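Long-range contacts in haloacid dehalogenase-like hydrolase (Salmonella enterica subsp. enterica serovar Typhi, PDB 4EZE), which probably catalyses the magnesium-dependent hydrolysis of O-phosphoserine to serine and phosphate, the last step of serine biosynthesis: residues M23-F28 and F99-P104; I120-V125 and D176-S181; A169-V174 and L205-Q210; A281-A286 and I297-N302. All coordinates share one frame; numbering follows the deposited sequence.

Contact 1: residues M23-F28 and F99-P104; sequences MSIIYF and FIKPQP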
loop_
_atom_site.group_PDB
_atom_site.type_symbol
_atom_site.label_atom_id
_atom_site.label_comp_id
_atom_site.label_asym_id
_atom_site.label_seq_id
_atom_site.Cartn_x
_atom_site.Cartn_y
_atom_site.Cartn_z
ATOM N N MET A 23 28.097 0.100 2.397
ATOM C CA MET A 23 27.604 0.807 1.243
ATOM C C MET A 23 26.081 0.815 1.310
ATOM O O MET A 23 25.464 -0.067 1.908
ATOM C CB MET A 23 28.103 0.159 -0.046
ATOM C CG MET A 23 29.588 0.393 -0.315
ATOM S SD MET A 23 30.170 2.066 0.063
ATOM C CE MET A 23 30.161 2.857 -1.558
ATOM N N SER A 24 25.479 1.843 0.732
ATOM C CA SER A 24 24.041 1.893 0.611
ATOM C C SER A 24 23.715 2.095 -0.851
ATOM O O SER A 24 24.567 2.544 -1.629
ATOM C CB SER A 24 23.455 3.015 1.460
ATOM O OG SER A 24 23.314 2.600 2.806
ATOM N N ILE A 25 22.490 1.727 -1.214
ATOM C CA ILE A 25 22.002 1.835 -2.574
ATOM C C ILE A 25 20.662 2.561 -2.581
ATOM O O ILE A 25 19.805 2.328 -1.726
ATOM C CB ILE A 25 21.826 0.443 -3.186
ATOM C CG1 ILE A 25 23.210 -0.168 -3.426
ATOM C CG2 ILE A 25 21.031 0.531 -4.482
ATOM C CD1 ILE A 25 23.266 -1.679 -3.344
ATOM N N ILE A 26 20.512 3.468 -3.532
ATOM C CA ILE A 26 19.283 4.202 -3.726
ATOM C C ILE A 26 18.951 4.096 -5.194
ATOM O O ILE A 26 19.826 4.327 -6.039
ATOM C CB ILE A 26 19.472 5.699 -3.440
ATOM C CG1 ILE A 26 19.879 5.913 -1.983
ATOM C CG2 ILE A 26 18.198 6.453 -3.781
ATOM C CD1 ILE A 26 20.060 7.361 -1.599
ATOM N N TYR A 27 17.711 3.721 -5.496
ATOM C CA TYR A 27 17.241 3.723 -6.888
ATOM C C TYR A 27 16.384 4.948 -7.125
ATOM O O TYR A 27 15.565 5.302 -6.280
ATOM C CB TYR A 27 16.361 2.502 -7.168
ATOM C CG TYR A 27 16.973 1.159 -6.837
ATOM C CD1 TYR A 27 17.832 0.528 -7.730
ATOM C CD2 TYR A 27 16.657 0.500 -5.646
ATOM C CE1 TYR A 27 18.378 -0.718 -7.447
ATOM C CE2 TYR A 27 17.195 -0.743 -5.356
ATOM C CZ TYR A 27 18.063 -1.344 -6.261
ATOM O OH TYR A 27 18.593 -2.585 -5.994
ATOM N N PHE A 28 16.532 5.569 -8.283
ATOM C CA PHE A 28 15.742 6.726 -8.614
ATOM C C PHE A 28 14.945 6.436 -9.857
ATOM O O PHE A 28 15.503 5.985 -10.842
ATOM C CB PHE A 28 16.644 7.906 -8.941
ATOM C CG PHE A 28 17.417 8.400 -7.776
ATOM C CD1 PHE A 28 16.876 9.341 -6.930
ATOM C CD2 PHE A 28 18.693 7.928 -7.532
ATOM C CE1 PHE A 28 17.595 9.797 -5.846
ATOM C CE2 PHE A 28 19.414 8.378 -6.455
ATOM C CZ PHE A 28 18.860 9.298 -5.601
ATOM N N PHE A 99 13.935 4.685 -3.991
ATOM C CA PHE A 99 13.966 3.731 -2.901
ATOM C C PHE A 99 15.364 3.600 -2.357
ATOM O O PHE A 99 16.338 3.499 -3.114
ATOM C CB PHE A 99 13.487 2.372 -3.369
ATOM C CG PHE A 99 12.014 2.293 -3.517
ATOM C CD1 PHE A 99 11.204 2.262 -2.395
ATOM C CD2 PHE A 99 11.429 2.291 -4.773
ATOM C CE1 PHE A 99 9.829 2.199 -2.519
ATOM C CE2 PHE A 99 10.054 2.230 -4.901
ATOM C CZ PHE A 99 9.256 2.181 -3.774
ATOM N N ILE A 100 15.459 3.629 -1.038
ATOM C CA ILE A 100 16.690 3.265 -0.379
ATOM C C ILE A 100 16.616 1.772 -0.153
ATOM O O ILE A 100 15.787 1.290 0.604
ATOM C CB ILE A 100 16.859 3.997 0.947
ATOM C CG1 ILE A 100 17.157 5.476 0.685
ATOM C CG2 ILE A 100 17.996 3.379 1.747
ATOM C CD1 ILE A 100 16.926 6.328 1.915
ATOM N N LYS A 101 17.470 1.035 -0.846
ATOM C CA LYS A 101 17.438 -0.416 -0.759
ATOM C C LYS A 101 17.553 -0.898 0.686
ATOM O O LYS A 101 18.494 -0.572 1.395
ATOM C CB LYS A 101 18.531 -1.016 -1.620
ATOM C CG LYS A 101 18.573 -2.532 -1.611
ATOM C CD LYS A 101 19.602 -3.025 -2.622
ATOM C CE LYS A 101 19.801 -4.529 -2.566
ATOM N NZ LYS A 101 20.563 -4.993 -3.760
ATOM N N PRO A 102 16.563 -1.669 1.138
ATOM C CA PRO A 102 16.649 -2.192 2.479
ATOM C C PRO A 102 17.797 -3.211 2.615
ATOM O O PRO A 102 18.151 -3.870 1.649
ATOM C CB PRO A 102 15.290 -2.881 2.668
ATOM C CG PRO A 102 14.408 -2.354 1.586
ATOM C CD PRO A 102 15.329 -2.072 0.448
ATOM N N GLN A 103 18.373 -3.320 3.805
ATOM C CA GLN A 103 19.401 -4.315 4.086
ATOM C C GLN A 103 19.169 -4.862 5.484
ATOM O O GLN A 103 19.212 -4.142 6.464
ATOM C CB GLN A 103 20.807 -3.725 3.932
ATOM C CG GLN A 103 21.410 -3.962 2.554
ATOM C CD GLN A 103 22.190 -2.764 2.033
ATOM O OE1 GLN A 103 22.703 -1.958 2.814
ATOM N NE2 GLN A 103 22.277 -2.637 0.704
ATOM N N PRO A 104 18.865 -6.151 5.564
ATOM C CA PRO A 104 18.859 -6.967 4.372
ATOM C C PRO A 104 17.594 -6.729 3.515
ATOM O O PRO A 104 16.620 -6.140 3.988
ATOM C CB PRO A 104 18.852 -8.384 4.947
ATOM C CG PRO A 104 18.182 -8.254 6.286
ATOM C CD PRO A 104 18.197 -6.809 6.697
HETATM O O HOH W 1 21.697 -0.085 0.721
HETATM O O HOH W 2 21.106 -3.873 -5.868
#

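Contact 2: residues I120-V125 and D176-S181; sequences IAEEGV and DRMTLS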
loop_
_atom_site.group_PDB
_atom_site.type_symbol
_atom_site.label_atom_id
_atom_site.label_comp_id
_atom_site.label_asym_id
_atom_site.label_seq_id
_atom_site.Cartn_x
_atom_site.Cartn_y
_atom_site.Cartn_z
ATOM N N ILE A 120 -7.015 -1.214 -4.703
ATOM C CA ILE A 120 -7.946 -0.690 -5.705
ATOM C C ILE A 120 -7.927 0.811 -5.591
ATOM O O ILE A 120 -7.599 1.321 -4.530
ATOM C CB ILE A 120 -9.382 -1.234 -5.513
ATOM C CG1 ILE A 120 -9.910 -0.921 -4.109
ATOM C CG2 ILE A 120 -9.422 -2.742 -5.736
ATOM C CD1 ILE A 120 -11.387 -1.245 -3.948
ATOM N N ALA A 121 -8.224 1.532 -6.673
ATOM C CA ALA A 121 -8.190 2.994 -6.587
ATOM C C ALA A 121 -9.343 3.541 -5.748
ATOM O O ALA A 121 -9.242 4.626 -5.151
ATOM C CB ALA A 121 -8.183 3.624 -7.973
ATOM N N GLU A 122 -10.430 2.784 -5.660
ATOM C CA GLU A 122 -11.653 3.350 -5.076
ATOM C C GLU A 122 -11.858 3.088 -3.586
ATOM O O GLU A 122 -11.093 2.366 -2.938
ATOM C CB GLU A 122 -12.888 2.889 -5.869
ATOM C CG GLU A 122 -12.842 3.205 -7.371
ATOM C CD GLU A 122 -12.178 2.116 -8.180
ATOM O OE1 GLU A 122 -11.669 1.154 -7.565
ATOM O OE2 GLU A 122 -12.165 2.224 -9.428
ATOM N N GLU A 123 -12.907 3.701 -3.053
ATOM C CA GLU A 123 -13.343 3.445 -1.702
ATOM C C GLU A 123 -14.656 2.647 -1.731
ATOM O O GLU A 123 -15.723 3.203 -1.939
ATOM C CB GLU A 123 -13.583 4.750 -0.958
ATOM C CG GLU A 123 -12.354 5.603 -0.700
ATOM C CD GLU A 123 -11.574 5.164 0.524
ATOM O OE1 GLU A 123 -12.152 5.171 1.629
ATOM O OE2 GLU A 123 -10.373 4.837 0.377
ATOM N N GLY A 124 -14.560 1.348 -1.489
ATOM C CA GLY A 124 -15.688 0.424 -1.614
ATOM C C GLY A 124 -17.009 0.905 -1.040
ATOM O O GLY A 124 -18.015 0.941 -1.738
ATOM N N VAL A 125 -17.020 1.262 0.236
ATOM C CA VAL A 125 -18.251 1.722 0.859
ATOM C C VAL A 125 -18.790 3.041 0.299
ATOM O O VAL A 125 -20.007 3.222 0.214
ATOM C CB VAL A 125 -18.116 1.816 2.388
ATOM C CG1 VAL A 125 -19.309 2.558 2.980
ATOM C CG2 VAL A 125 -18.012 0.422 2.984
ATOM N N ASP A 176 -17.398 -5.286 -9.101
ATOM C CA ASP A 176 -16.971 -5.556 -10.464
ATOM C C ASP A 176 -16.389 -4.336 -11.163
ATOM O O ASP A 176 -15.483 -4.461 -11.970
ATOM C CB ASP A 176 -18.102 -6.174 -11.278
ATOM C CG ASP A 176 -18.287 -7.646 -10.985
ATOM O OD1 ASP A 176 -17.590 -8.167 -10.095
ATOM O OD2 ASP A 176 -19.127 -8.286 -11.644
ATOM N N ARG A 177 -16.934 -3.163 -10.890
ATOM C CA ARG A 177 -16.441 -1.950 -11.533
ATOM C C ARG A 177 -15.255 -1.271 -10.821
ATOM O O ARG A 177 -14.780 -0.228 -11.253
ATOM C CB ARG A 177 -17.577 -0.967 -11.813
ATOM C CG ARG A 177 -18.206 -0.349 -10.602
ATOM C CD ARG A 177 -19.086 0.800 -11.023
ATOM N NE ARG A 177 -19.310 1.735 -9.932
ATOM C CZ ARG A 177 -20.422 1.781 -9.213
ATOM N NH1 ARG A 177 -21.414 0.949 -9.484
ATOM N NH2 ARG A 177 -20.541 2.662 -8.234
ATOM N N MET A 178 -14.794 -1.861 -9.723
ATOM C CA MET A 178 -13.625 -1.358 -9.014
ATOM C C MET A 178 -12.388 -1.568 -9.876
ATOM O O MET A 178 -12.324 -2.533 -10.626
ATOM C CB MET A 178 -13.451 -2.085 -7.684
ATOM C CG MET A 178 -14.523 -1.787 -6.662
ATOM S SD MET A 178 -14.915 -0.037 -6.567
ATOM C CE MET A 178 -15.579 0.055 -4.921
ATOM N N THR A 179 -11.407 -0.677 -9.781
ATOM C CA THR A 179 -10.225 -0.817 -10.627
ATOM C C THR A 179 -8.964 -1.091 -9.832
ATOM O O THR A 179 -8.656 -0.401 -8.853
ATOM C CB THR A 179 -10.013 0.422 -11.516
ATOM O OG1 THR A 179 -10.229 1.598 -10.735
ATOM C CG2 THR A 179 -11.012 0.413 -12.676
ATOM N N LEU A 180 -8.259 -2.132 -10.256
ATOM C CA LEU A 180 -6.926 -2.441 -9.768
ATOM C C LEU A 180 -6.058 -1.201 -9.851
ATOM O O LEU A 180 -6.123 -0.484 -10.850
ATOM C CB LEU A 180 -6.317 -3.480 -10.678
ATOM C CG LEU A 180 -5.371 -4.341 -9.886
ATOM C CD1 LEU A 180 -6.052 -4.521 -8.551
ATOM C CD2 LEU A 180 -5.133 -5.677 -10.564
ATOM N N SER A 181 -5.261 -0.941 -8.813
ATOM C CA SER A 181 -4.298 0.163 -8.843
ATOM C C SER A 181 -3.206 -0.233 -9.813
ATOM O O SER A 181 -2.858 -1.414 -9.894
ATOM C CB SER A 181 -3.677 0.416 -7.468
ATOM O OG SER A 181 -4.537 1.186 -6.640
#

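Contact 3: residues A169-V174 and L205-Q210; sequences AVLNAV and LDIFTQ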
loop_
_atom_site.group_PDB
_atom_site.type_symbol
_atom_site.label_atom_id
_atom_site.label_comp_id
_atom_site.label_asym_id
_atom_site.label_seq_id
_atom_site.Cartn_x
_atom_site.Cartn_y
_atom_site.Cartn_z
ATOM N N ALA A 169 -26.404 -8.488 -5.332
ATOM C CA ALA A 169 -26.121 -8.211 -6.733
ATOM C C ALA A 169 -25.625 -6.779 -6.978
ATOM O O ALA A 169 -24.832 -6.528 -7.888
ATOM C CB ALA A 169 -27.358 -8.507 -7.578
ATOM N N VAL A 170 -26.121 -5.835 -6.192
ATOM C CA VAL A 170 -25.662 -4.464 -6.293
ATOM C C VAL A 170 -24.187 -4.404 -5.849
ATOM O O VAL A 170 -23.326 -3.835 -6.536
ATOM C CB VAL A 170 -26.531 -3.546 -5.415
ATOM C CG1 VAL A 170 -25.917 -2.156 -5.290
ATOM C CG2 VAL A 170 -27.935 -3.473 -5.992
ATOM N N LEU A 171 -23.917 -5.025 -4.705
ATOM C CA LEU A 171 -22.579 -5.137 -4.147
ATOM C C LEU A 171 -21.607 -5.791 -5.125
ATOM O O LEU A 171 -20.491 -5.299 -5.343
ATOM C CB LEU A 171 -22.636 -5.970 -2.880
ATOM C CG LEU A 171 -23.386 -5.373 -1.699
ATOM C CD1 LEU A 171 -23.537 -6.444 -0.628
ATOM C CD2 LEU A 171 -22.645 -4.169 -1.135
ATOM N N ASN A 172 -22.017 -6.907 -5.706
ATOM C CA ASN A 172 -21.163 -7.598 -6.648
ATOM C C ASN A 172 -20.887 -6.709 -7.846
ATOM O O ASN A 172 -19.772 -6.662 -8.350
ATOM C CB ASN A 172 -21.802 -8.907 -7.096
ATOM C CG ASN A 172 -21.623 -10.019 -6.088
ATOM O OD1 ASN A 172 -20.626 -10.073 -5.377
ATOM N ND2 ASN A 172 -22.585 -10.923 -6.033
ATOM N N ALA A 173 -21.915 -6.004 -8.298
ATOM C CA ALA A 173 -21.772 -5.098 -9.419
ATOM C C ALA A 173 -20.819 -3.971 -9.082
ATOM O O ALA A 173 -20.003 -3.581 -9.901
ATOM C CB ALA A 173 -23.113 -4.544 -9.819
ATOM N N VAL A 174 -20.932 -3.443 -7.874
ATOM C CA VAL A 174 -20.053 -2.373 -7.438
ATOM C C VAL A 174 -18.623 -2.869 -7.377
ATOM O O VAL A 174 -17.695 -2.182 -7.781
ATOM C CB VAL A 174 -20.468 -1.832 -6.073
ATOM C CG1 VAL A 174 -19.464 -0.819 -5.584
ATOM C CG2 VAL A 174 -21.837 -1.211 -6.155
ATOM N N LEU A 205 -15.354 -4.433 3.563
ATOM C CA LEU A 205 -16.275 -5.566 3.496
ATOM C C LEU A 205 -15.651 -6.851 2.972
ATOM O O LEU A 205 -14.890 -6.846 2.014
ATOM C CB LEU A 205 -17.465 -5.226 2.596
ATOM C CG LEU A 205 -18.414 -4.121 3.066
ATOM C CD1 LEU A 205 -19.502 -3.865 2.045
ATOM C CD2 LEU A 205 -19.057 -4.494 4.377
ATOM N N ASP A 206 -16.044 -7.972 3.564
ATOM C CA ASP A 206 -15.512 -9.257 3.151
ATOM C C ASP A 206 -16.003 -9.638 1.771
ATOM O O ASP A 206 -15.363 -10.418 1.063
ATOM C CB ASP A 206 -15.920 -10.347 4.138
ATOM C CG ASP A 206 -17.447 -10.437 4.320
ATOM O OD1 ASP A 206 -18.067 -9.500 4.889
ATOM O OD2 ASP A 206 -18.022 -11.468 3.913
ATOM N N ILE A 207 -17.172 -9.163 1.380
ATOM C CA ILE A 207 -17.638 -9.571 0.072
ATOM C C ILE A 207 -16.670 -9.045 -0.970
ATOM O O ILE A 207 -16.293 -9.760 -1.886
ATOM C CB ILE A 207 -19.080 -9.129 -0.220
ATOM C CG1 ILE A 207 -19.572 -9.789 -1.503
ATOM C CG2 ILE A 207 -19.172 -7.632 -0.325
ATOM C CD1 ILE A 207 -21.019 -9.546 -1.792
ATOM N N PHE A 208 -16.253 -7.796 -0.816
ATOM C CA PHE A 208 -15.254 -7.234 -1.708
ATOM C C PHE A 208 -13.896 -7.892 -1.566
ATOM O O PHE A 208 -13.257 -8.224 -2.552
ATOM C CB PHE A 208 -15.094 -5.744 -1.447
ATOM C CG PHE A 208 -16.185 -4.911 -2.019
ATOM C CD1 PHE A 208 -17.492 -5.134 -1.669
ATOM C CD2 PHE A 208 -15.902 -3.897 -2.900
ATOM C CE1 PHE A 208 -18.492 -4.370 -2.190
ATOM C CE2 PHE A 208 -16.906 -3.129 -3.421
ATOM C CZ PHE A 208 -18.205 -3.369 -3.063
ATOM N N THR A 209 -13.468 -8.090 -0.328
ATOM C CA THR A 209 -12.143 -8.617 -0.066
ATOM C C THR A 209 -11.934 -10.020 -0.594
ATOM O O THR A 209 -10.938 -10.302 -1.241
ATOM C CB THR A 209 -11.877 -8.639 1.436
ATOM O OG1 THR A 209 -11.925 -7.308 1.942
ATOM C CG2 THR A 209 -10.525 -9.225 1.726
ATOM N N GLN A 210 -12.891 -10.896 -0.335
ATOM C CA GLN A 210 -12.798 -12.263 -0.812
ATOM C C GLN A 210 -12.869 -12.324 -2.325
ATOM O O GLN A 210 -12.155 -13.082 -2.959
ATOM C CB GLN A 210 -13.860 -13.142 -0.162
ATOM C CG GLN A 210 -13.689 -13.277 1.333
ATOM C CD GLN A 210 -12.268 -13.600 1.731
ATOM O OE1 GLN A 210 -11.608 -14.412 1.100
ATOM N NE2 GLN A 210 -11.794 -12.966 2.785
#

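Contact 4: residues A281-A286 and I297-N302; sequences AGTGIA and IHHQIN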
loop_
_atom_site.group_PDB
_atom_site.type_symbol
_atom_site.label_atom_id
_atom_site.label_comp_id
_atom_site.label_asym_id
_atom_site.label_seq_id
_atom_site.Cartn_x
_atom_site.Cartn_y
_atom_site.Cartn_z
ATOM N N ALA A 281 5.575 -3.600 9.741
ATOM C CA ALA A 281 6.273 -4.290 8.655
ATOM C C ALA A 281 7.754 -3.931 8.619
ATOM O O ALA A 281 8.142 -2.815 8.997
ATOM C CB ALA A 281 5.636 -3.955 7.317
ATOM N N GLY A 282 8.577 -4.858 8.132
ATOM C CA GLY A 282 10.016 -4.590 7.996
ATOM C C GLY A 282 10.188 -3.472 6.984
ATOM O O GLY A 282 10.961 -2.546 7.177
ATOM N N THR A 283 9.449 -3.573 5.890
ATOM C CA THR A 283 9.465 -2.569 4.849
ATOM C C THR A 283 8.027 -2.115 4.612
ATOM O O THR A 283 7.223 -2.849 4.024
ATOM C CB THR A 283 10.073 -3.132 3.567
ATOM O OG1 THR A 283 11.443 -3.468 3.815
ATOM C CG2 THR A 283 9.988 -2.105 2.430
ATOM N N GLY A 284 7.708 -0.936 5.144
ATOM C CA GLY A 284 6.369 -0.327 5.054
ATOM C C GLY A 284 6.395 0.662 3.908
ATOM O O GLY A 284 7.363 1.418 3.735
ATOM N N ILE A 285 5.355 0.626 3.089
ATOM C CA ILE A 285 5.324 1.443 1.891
ATOM C C ILE A 285 4.073 2.292 1.886
ATOM O O ILE A 285 2.993 1.741 1.970
ATOM C CB ILE A 285 5.319 0.585 0.625
ATOM C CG1 ILE A 285 6.626 -0.214 0.534
ATOM C CG2 ILE A 285 5.158 1.475 -0.602
ATOM C CD1 ILE A 285 6.560 -1.351 -0.451
ATOM N N ALA A 286 4.230 3.600 1.749
ATOM C CA ALA A 286 3.098 4.490 1.681
ATOM C C ALA A 286 2.771 4.724 0.226
ATOM O O ALA A 286 3.573 5.223 -0.529
ATOM C CB ALA A 286 3.414 5.794 2.369
ATOM N N ILE A 297 6.172 7.287 7.245
ATOM C CA ILE A 297 6.665 6.179 6.420
ATOM C C ILE A 297 7.494 6.641 5.240
ATOM O O ILE A 297 7.005 7.350 4.367
ATOM C CB ILE A 297 5.534 5.278 5.916
ATOM C CG1 ILE A 297 4.611 4.887 7.082
ATOM C CG2 ILE A 297 6.130 4.080 5.191
ATOM C CD1 ILE A 297 5.184 3.864 8.052
ATOM N N HIS A 298 8.739 6.182 5.207
ATOM C CA HIS A 298 9.774 6.744 4.355
ATOM C C HIS A 298 10.020 6.011 3.043
ATOM O O HIS A 298 10.673 6.547 2.131
ATOM C CB HIS A 298 11.058 6.866 5.169
ATOM C CG HIS A 298 10.915 7.766 6.351
ATOM N ND1 HIS A 298 11.966 8.080 7.185
ATOM C CD2 HIS A 298 9.842 8.447 6.820
ATOM C CE1 HIS A 298 11.540 8.896 8.133
ATOM N NE2 HIS A 298 10.256 9.133 7.935
ATOM N N HIS A 299 9.486 4.801 2.932
ATOM C CA HIS A 299 9.372 4.165 1.610
ATOM C C HIS A 299 8.042 4.625 1.007
ATOM O O HIS A 299 6.999 4.479 1.639
ATOM C CB HIS A 299 9.351 2.650 1.749
ATOM C CG HIS A 299 10.652 2.054 2.188
ATOM N ND1 HIS A 299 11.838 2.284 1.518
ATOM C CD2 HIS A 299 10.945 1.180 3.184
ATOM C CE1 HIS A 299 12.809 1.592 2.094
ATOM N NE2 HIS A 299 12.297 0.918 3.111
ATOM N N GLN A 300 8.066 5.178 -0.203
ATOM C CA GLN A 300 6.839 5.705 -0.788
ATOM C C GLN A 300 6.785 5.497 -2.277
ATOM O O GLN A 300 7.809 5.533 -2.990
ATOM C CB GLN A 300 6.706 7.219 -0.526
ATOM C CG GLN A 300 6.768 7.647 0.944
ATOM C CD GLN A 300 6.825 9.160 1.097
ATOM O OE1 GLN A 300 6.692 9.889 0.114
ATOM N NE2 GLN A 300 7.049 9.640 2.328
ATOM N N ILE A 301 5.572 5.318 -2.767
ATOM C CA ILE A 301 5.369 5.484 -4.181
ATOM C C ILE A 301 4.423 6.649 -4.400
ATOM O O ILE A 301 3.271 6.621 -3.957
ATOM C CB ILE A 301 4.826 4.207 -4.829
ATOM C CG1 ILE A 301 5.818 3.074 -4.620
ATOM C CG2 ILE A 301 4.638 4.428 -6.325
ATOM C CD1 ILE A 301 5.232 1.701 -4.911
ATOM N N ASN A 302 4.907 7.667 -5.100
ATOM C CA ASN A 302 4.129 8.878 -5.279
ATOM C C ASN A 302 3.792 9.180 -6.711
ATOM O O ASN A 302 2.775 9.804 -6.959
ATOM C CB ASN A 302 4.865 10.086 -4.667
ATOM C CG ASN A 302 5.021 9.943 -3.177
ATOM O OD1 ASN A 302 4.082 9.517 -2.526
ATOM N ND2 ASN A 302 6.209 10.272 -2.626
HETATM O O HOH W 3 12.885 -1.390 4.651
HETATM O O HOH W 4 2.890 8.176 -0.696
#

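Contact 1: residues M23-F28 and F99-P104
Strands 23-29 and 97-100 pair here at the edge of the four-stranded antiparallel sheet in the N-terminal part of the chain, 97-100 being an outermost strand and 23-29 an inner one. Tyr27 and Phe99 make a hydrogen-bonded pair: Tyr27 N reaches Phe99 O at 2.8 Å, and Phe99 N returns to Tyr27 O at 2.9 Å. One step on, Ile26 and Ile100 form a non-hydrogen-bonded pair, their side chains lying side by side with CG1 of Ile26 3.8 Å from CG1 of Ile100. The face carrying them is covered by helix 81-93, where Phe83 and Leu87 touch Ile26. Lys101 continues the pairing past the bridges, its N bonding to Ile25 O at 2.8 Å. Its CG stands anti to the backbone N (chi1 -179°) and the chain runs out straight, alongside Ile25 and obliquely across Tyr27, where Lys101 CD comes 3.5 Å from Tyr27 OH. The ammonium group makes a salt bridge with Asp315. A water accepts from Tyr27 OH; its link to Lys101 NZ is modelled too short and is doubtful. On the face of Tyr27 and Phe99 the C-terminal segment packs: Phe311 meets the Tyr27 ring and Leu312 touches Phe99. Backbone bonds from Ser24, Ile26 and Phe28 to strand 67-75 complete the other edge of 23-29, giving the 2-3-1-4 strand order of this antiparallel sheet, with helix 81-93 against one face.

Contact 2: residues I120-V125 and D176-S181
Glu122 and Thr179 tie the loop leading into helix 124-131 to the loop that follows helix 168-176, beside the catalytic centre of a HAD-type phosphatase. The Glu122 side chain comes across that of Thr179 nearly perpendicularly. Its OE1 takes the backbone N of Thr179 at 2.9 Å on the syn side, 16° out of the carboxylate plane, and the same N makes a weak second bond to OE2 (3.0 Å). OE2 is also modelled 2.4 Å from Thr179 OG1, too short to be taken at face value. The bend at chi2 of Glu122 (88°) turns the carboxylate to the backbone N of Thr179. A backbone bond from Ala121 N to Thr179 O (2.9 Å) adds to this, next to the single bridge between Ile120 and Leu180. In the HAD fold this region follows the segment bearing the predicted nucleophile Asp114 and proton donor Asp116, and Gly124 N donates to Asp116 OD1. The Met178 side chain packs against the 120-125 segment: it runs antiparallel to that of Glu122, alongside it, SD 3.6 Å from Glu122 CB, and ends with CE 3.3 Å from Gly124 CA. Ile120 CD1 meets Met178 CG at 4.2 Å, and Phe208 of helix 206-216 also packs on Met178.

Contact 3: residues A169-V174 and L205-Q210
Helix 169-174 and helix 206-210 run in roughly the same direction, their N-to-C axes 43° apart and 10.1 Å from each other at closest approach. The nearest alpha carbons are those of Asn172 and Phe208, 7.7 Å apart; no hydrogen bond joins the segments, and side chains make most of the interface. Leu171 and Ile207 both start out toward the opposite helix and cross almost squarely, Ile207 CD1 lying 4.1 Å from Leu171 CB. With CG1 of Ile207 anti to the backbone N (chi1 -171°), CD1 also reaches the side-chain oxygen of Asn172, OD1, at 3.6 Å, although the Asn172 side chain leaves its own helix pointing away. Phe208, the next residue after Ile207, reaches in beside it. Its ring has CZ 3.8 Å from Val174 CG1, and that methyl sits at the ring edge, in its plane. Phe208 CZ also lies 3.8 Å from the backbone oxygen Leu171 O, while Leu171 CD2 is 4.3 Å from Phe208 CE1. Leu205, just before helix 206-216, approaches Leu171 more loosely. Ile128 of helix 124-131 touches Leu171, Leu205 and Phe208, making a third wall of this hydrophobic cluster, and Ile228 of strand 226-229 packs on Ile207. Across the two segments the contact is therefore mainly aliphatic and aromatic packing, its one polar side chain, Asn172, meeting methyl and methylene carbons. Cohesion probably comes mostly from burial of apolar surface, not from directed bonds.

Contact 4: residues A281-A286 and I297-N302
The side chain of Thr283 comes square to that of His299, with Thr283 CG2 3.5 Å from His299 CD2. The imidazole has its CG anti to the carbonyl carbon (chi1 -69°), which brings its edge to Gly284 O; that oxygen lies in the ring plane and 3.1 Å from His299 CB. A water within bonding distance of both Thr283 OG1 and His299 NE2 joins the polar ends of the pair. Further along, Ile285 CG1 comes against His299 CB at 4.1 Å, and Ile285 CG2 meets Ile301 CD1. On the other face Ala286 lies next to Gln300, and Ile297 approaches it from just before strand 299-301: Ala286 CB is 4.2 Å from Ile297 CB, and Ile297 CG2 lies against Gly284 O. The Gln300 amide is held at both ends within its own segment, NE2 giving a bond to Ile297 O at 3.1 Å and OE1 receiving Asn302 ND2 at 2.8 Å, which fixes how the amide is turned. Ala286 bonds through both its N and its O to the neighbouring strand: N donates to His299 O at 2.9 Å with a nearly straight N-H (173°), and O accepts from Ile301 N. A second water links Ala286 O to Asn302 OD1. The short segments 283-286 and 299-301 run parallel, axes 34° apart, joined through helix 291-296 in a beta-alpha-beta unit. Strand 299-301 is one of the two outermost strands of the six-stranded parallel sheet; strand 283-287 bonds on its other edge to strand 265-269, Leu275 and Leu278 of helix 275-280 cover Ile297, and Tyr84 and Arg88 of helix 81-93 pack on Gln300.

In the fold
The four contacts fall into two touching pairs. Contacts 1 and 4, centres about 13 Å apart, join the antiparallel sheet to the edge of the parallel one: Phe99 CZ packs 3.7 Å from Ile301 CG1, and Pro102 lies on Thr283. Contacts 2 and 3, about 11 Å apart between centres, meet where Met178 CE touches Phe208 CE2 at 3.8 Å, so Met178 of contact 2 packs on the ring of contact 3. Contact 2 is near the catalytic centre: the Glu123 side chain is about 3 Å from that of the predicted proton donor Asp116 and about 5 Å from the bound sodium ion. Contact 4 stands farther off, with the Ala286 side chain about 11 Å from the sodium.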